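Local atomic coordinates of Uly1 (Catenovulum maritimum, PDB entry 7DRQ), a protein that is an ulvan lyase of polysaccharide lyase family 24 that binds calcium and probably cleaves the polysaccharide ulvan by elimination. Residues 7-10 against 11-14; 337-340 against 341-344. All coordinates share one frame; numbering follows the deposited sequence.

Contact 1: residues 7-10 against 11-14; sequences EIKV and TDQA
The carboxylate of Asp12 receives the ammonium of Lys9 on its syn side, only 16° out of its own plane, in a salt bridge of 2.7 Å between Lys9 NZ and Asp12 OD2. Behind NZ, the last methylenes of the lysine stand off to one side of that plane, with Lys9 CD 3.5 Å from Asp12 OD1. The two side chains meet at about a right angle; the bend of the lysine chain at its third torsion brings NZ from the methylenes on one side of the carboxylate back to near its plane at OD2. The other oxygen, OD1, is hydrogen-bonded to Thr471 OG1, and the two partners together limit how the group can rotate. With an alanine at Asp12, the Lys9 ammonium would probably be left without its mate and Thr471 without a carboxylate partner.

A second bond shapes the bend itself. Thr11 OG1 accepts from Gln13 N at 2.9 Å, with an N-H...O angle of 153°, forming an ST turn. The hydroxyl reaches that N-H because chi1 of -177° sets OG1 opposite the threonine nitrogen and beside its carbonyl carbon.

This is a local illustration of how an edge strand changes direction. Strand 3-15 runs antiparallel to strand 469-478, with Val10 and Thr11 together facing Thr472 in a classic beta bulge and Gln13 and Ala14 facing Arg470 in another. Between them the chain turns its corner at Asp12. Val10 also touches Met62 and Thr11 touches Trp64, both of strand 59-65, while the pairing of this N-terminal strand with the C-terminal one is consistent with ring closure in a beta-propeller.

Contact 2: residues 337-340 against 341-344; sequences ATAK and DQVS
Ala339 and Gln342 are joined by two hydrogen bonds, one from backbone to backbone and one from backbone to side chain. The first closes a type II beta turn: Gln342 N donates to Ala339 O over 3.1 Å, approaching from above the carbonyl plane. Asp341, third in the turn, adopts the positive phi of 63° that this turn type calls for at that position.

The second bond runs the other way. Ala339 N donates to Gln342 OE1 at 3.0 Å, lying in the carbonyl plane of the side-chain amide, with an N-H...O angle of 153°. Gln342 gets there by an extended reach: its CG lies anti to the backbone N (chi1 -156°), and the chain runs straight on beyond it, back along the preceding residues.

Van der Waals contact comes next. Ala337 covers one face of the Gln342 amide, its CA 3.4 Å from Gln342 CD and its CB 3.6 Å from the same carbon. Val343 CG2 lies against Ala337 too, 3.5 Å from Ala337 O and 4.0 Å from Ala337 CB, and Val343 in turn packs on Phe287.

Charged and metal groups lie close by. The side chain of Asp341 is about 5 Å from a bound calcium ion and about as far from that of Asp285, a ligand of this ion; Asp341 and Asp285 also share a backbone hydrogen bond.

Both ends of the Gln342 amide are thus engaged, since NE2 donates to Glu367 OE2 while OE1 accepts from the turn. That polarity fixes which way round the amide lies, and the negative carboxylate would probably polarise it, making OE1 a somewhat stronger acceptor.

Contacts 1 and 2 lie in series along the chain and far apart in space, with centres 44 Å from each other and nearest atoms about 30 Å apart, so neither touches the other. Both exemplify a polar side chain near a bend bonding within its own stretch and to an adjacent strand: Asp12 to strand 469-478, Gln342 to strand 359-369. Their surroundings differ. Residues 7-14 form part of the outermost strand of a sheet, away from the calcium sites, whereas residues 337-344 lead into strand 343-344 beside the site formed by Leu283, Asp285 and Phe287, with the Val343 side chain about 4 Å from that of Phe287.

Contact 1: residues 7-10 against 11-14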
loop_
_atom_site.group_PDB
_atom_site.type_symbol
_atom_site.label_atom_id
_atom_site.label_comp_id
_atom_site.label_asym_id
_atom_site.label_seq_id
_atom_site.Cartn_x
_atom_site.Cartn_y
_atom_site.Cartn_z
ATOM N N GLU A 7 -1.795 -20.124 13.308
ATOM C CA GLU A 7 -3.011 -19.344 13.099
ATOM C C GLU A 7 -3.330 -18.639 14.409
ATOM O O GLU A 7 -3.526 -19.300 15.432
ATOM C CB GLU A 7 -4.164 -20.240 12.652
ATOM C CG GLU A 7 -5.439 -19.489 12.384
ATOM C CD GLU A 7 -6.318 -20.205 11.390
ATOM O OE1 GLU A 7 -7.102 -19.515 10.719
ATOM O OE2 GLU A 7 -6.225 -21.458 11.289
ATOM N N ILE A 8 -3.361 -17.306 14.382
ATOM C CA ILE A 8 -3.347 -16.474 15.579
ATOM C C ILE A 8 -4.464 -15.448 15.473
ATOM O O ILE A 8 -4.521 -14.691 14.503
ATOM C CB ILE A 8 -1.992 -15.757 15.748
ATOM C CG1 ILE A 8 -0.849 -16.767 15.780
ATOM C CG2 ILE A 8 -1.983 -14.884 16.995
ATOM C CD1 ILE A 8 0.124 -16.586 14.635
ATOM N N LYS A 9 -5.324 -15.380 16.479
ATOM C CA LYS A 9 -6.328 -14.328 16.469
ATOM C C LYS A 9 -5.672 -13.015 16.871
ATOM O O LYS A 9 -4.891 -12.957 17.826
ATOM C CB LYS A 9 -7.498 -14.659 17.400
ATOM C CG LYS A 9 -8.543 -13.561 17.455
ATOM C CD LYS A 9 -9.868 -14.081 18.015
ATOM C CE LYS A 9 -9.926 -13.984 19.525
ATOM N NZ LYS A 9 -11.258 -14.458 20.049
ATOM N N VAL A 10 -5.940 -11.965 16.108
ATOM C CA VAL A 10 -5.384 -10.666 16.446
ATOM C C VAL A 10 -6.346 -9.870 17.307
ATOM O O VAL A 10 -5.969 -9.364 18.368
ATOM C CB VAL A 10 -5.009 -9.907 15.163
ATOM C CG1 VAL A 10 -4.455 -8.511 15.511
ATOM C CG2 VAL A 10 -3.990 -10.717 14.373
ATOM N N THR A 11 -7.594 -9.736 16.862
ATOM C CA THR A 11 -8.577 -8.989 17.632
ATOM C C THR A 11 -9.966 -9.395 17.177
ATOM O O THR A 11 -10.154 -9.920 16.077
ATOM C CB THR A 11 -8.381 -7.470 17.478
ATOM O OG1 THR A 11 -9.317 -6.768 18.305
ATOM C CG2 THR A 11 -8.600 -7.042 16.033
ATOM N N ASP A 12 -10.935 -9.172 18.064
ATOM C CA ASP A 12 -12.347 -9.250 17.735
ATOM C C ASP A 12 -12.962 -7.871 17.594
ATOM O O ASP A 12 -14.190 -7.753 17.484
ATOM C CB ASP A 12 -13.107 -10.027 18.811
ATOM C CG ASP A 12 -12.801 -11.502 18.796
ATOM O OD1 ASP A 12 -12.794 -12.104 17.699
ATOM O OD2 ASP A 12 -12.559 -12.062 19.888
ATOM N N GLN A 13 -12.135 -6.820 17.600
ATOM C CA GLN A 13 -12.633 -5.451 17.622
ATOM C C GLN A 13 -12.076 -4.612 16.478
ATOM O O GLN A 13 -11.963 -3.394 16.610
ATOM C CB GLN A 13 -12.303 -4.783 18.955
ATOM C CG GLN A 13 -12.790 -5.527 20.173
ATOM C CD GLN A 13 -13.272 -4.580 21.250
ATOM O OE1 GLN A 13 -12.599 -3.599 21.567
ATOM N NE2 GLN A 13 -14.449 -4.860 21.811
ATOM N N ALA A 14 -11.717 -5.237 15.355
ATOM C CA ALA A 14 -11.218 -4.474 14.212
ATOM C C ALA A 14 -12.338 -3.655 13.582
ATOM O O ALA A 14 -13.453 -4.148 13.380
ATOM C CB ALA A 14 -10.613 -5.410 13.165
#

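Contact 2: residues 337-340 against 341-344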
loop_
_atom_site.group_PDB
_atom_site.type_symbol
_atom_site.label_atom_id
_atom_site.label_comp_id
_atom_site.label_asym_id
_atom_site.label_seq_id
_atom_site.Cartn_x
_atom_site.Cartn_y
_atom_site.Cartn_z
ATOM N N ALA A 337 -11.517 -0.975 -29.143
ATOM C CA ALA A 337 -12.244 -0.188 -28.152
ATOM C C ALA A 337 -11.703 1.235 -28.201
ATOM O O ALA A 337 -10.891 1.656 -27.373
ATOM C CB ALA A 337 -12.110 -0.803 -26.763
ATOM N N THR A 338 -12.175 1.986 -29.207
ATOM C CA THR A 338 -11.662 3.321 -29.514
ATOM C C THR A 338 -12.592 4.453 -29.108
ATOM O O THR A 338 -12.196 5.622 -29.224
ATOM C CB THR A 338 -11.399 3.466 -31.020
ATOM O OG1 THR A 338 -12.544 2.997 -31.741
ATOM C CG2 THR A 338 -10.178 2.669 -31.434
ATOM N N ALA A 339 -13.820 4.156 -28.698
ATOM C CA ALA A 339 -14.731 5.215 -28.299
ATOM C C ALA A 339 -14.283 5.813 -26.978
ATOM O O ALA A 339 -13.471 5.240 -26.243
ATOM C CB ALA A 339 -16.167 4.691 -28.186
ATOM N N LYS A 340 -14.805 6.999 -26.685
ATOM C CA LYS A 340 -14.425 7.662 -25.443
ATOM C C LYS A 340 -14.666 6.748 -24.255
ATOM O O LYS A 340 -15.721 6.115 -24.144
ATOM C CB LYS A 340 -15.187 8.967 -25.267
ATOM C CG LYS A 340 -14.755 10.011 -26.230
ATOM C CD LYS A 340 -13.298 10.396 -26.027
ATOM C CE LYS A 340 -12.854 11.294 -27.146
ATOM N NZ LYS A 340 -13.759 12.480 -27.177
ATOM N N ASP A 341 -13.660 6.666 -23.392
ATOM C CA ASP A 341 -13.705 5.934 -22.128
ATOM C C ASP A 341 -13.913 4.430 -22.291
ATOM O O ASP A 341 -14.142 3.742 -21.294
ATOM C CB ASP A 341 -14.786 6.502 -21.203
ATOM C CG ASP A 341 -14.498 7.928 -20.787
ATOM O OD1 ASP A 341 -13.338 8.360 -20.935
ATOM O OD2 ASP A 341 -15.430 8.611 -20.315
ATOM N N GLN A 342 -13.796 3.888 -23.509
ATOM C CA GLN A 342 -14.098 2.467 -23.722
ATOM C C GLN A 342 -13.061 1.529 -23.104
ATOM O O GLN A 342 -13.377 0.363 -22.855
ATOM C CB GLN A 342 -14.230 2.157 -25.218
ATOM C CG GLN A 342 -15.087 0.909 -25.518
ATOM C CD GLN A 342 -15.343 0.694 -27.004
ATOM O OE1 GLN A 342 -15.145 1.594 -27.816
ATOM N NE2 GLN A 342 -15.785 -0.515 -27.363
ATOM N N VAL A 343 -11.833 1.992 -22.872
ATOM C CA VAL A 343 -10.820 1.215 -22.159
ATOM C C VAL A 343 -10.757 1.750 -20.739
ATOM O O VAL A 343 -10.333 2.892 -20.515
ATOM C CB VAL A 343 -9.443 1.299 -22.825
ATOM C CG1 VAL A 343 -8.428 0.407 -22.060
ATOM C CG2 VAL A 343 -9.513 0.920 -24.293
ATOM N N SER A 344 -11.153 0.926 -19.770
ATOM C CA SER A 344 -11.259 1.354 -18.386
ATOM C C SER A 344 -10.231 0.565 -17.585
ATOM O O SER A 344 -10.374 -0.649 -17.400
ATOM C CB SER A 344 -12.675 1.146 -17.845
ATOM O OG SER A 344 -12.747 1.485 -16.470
#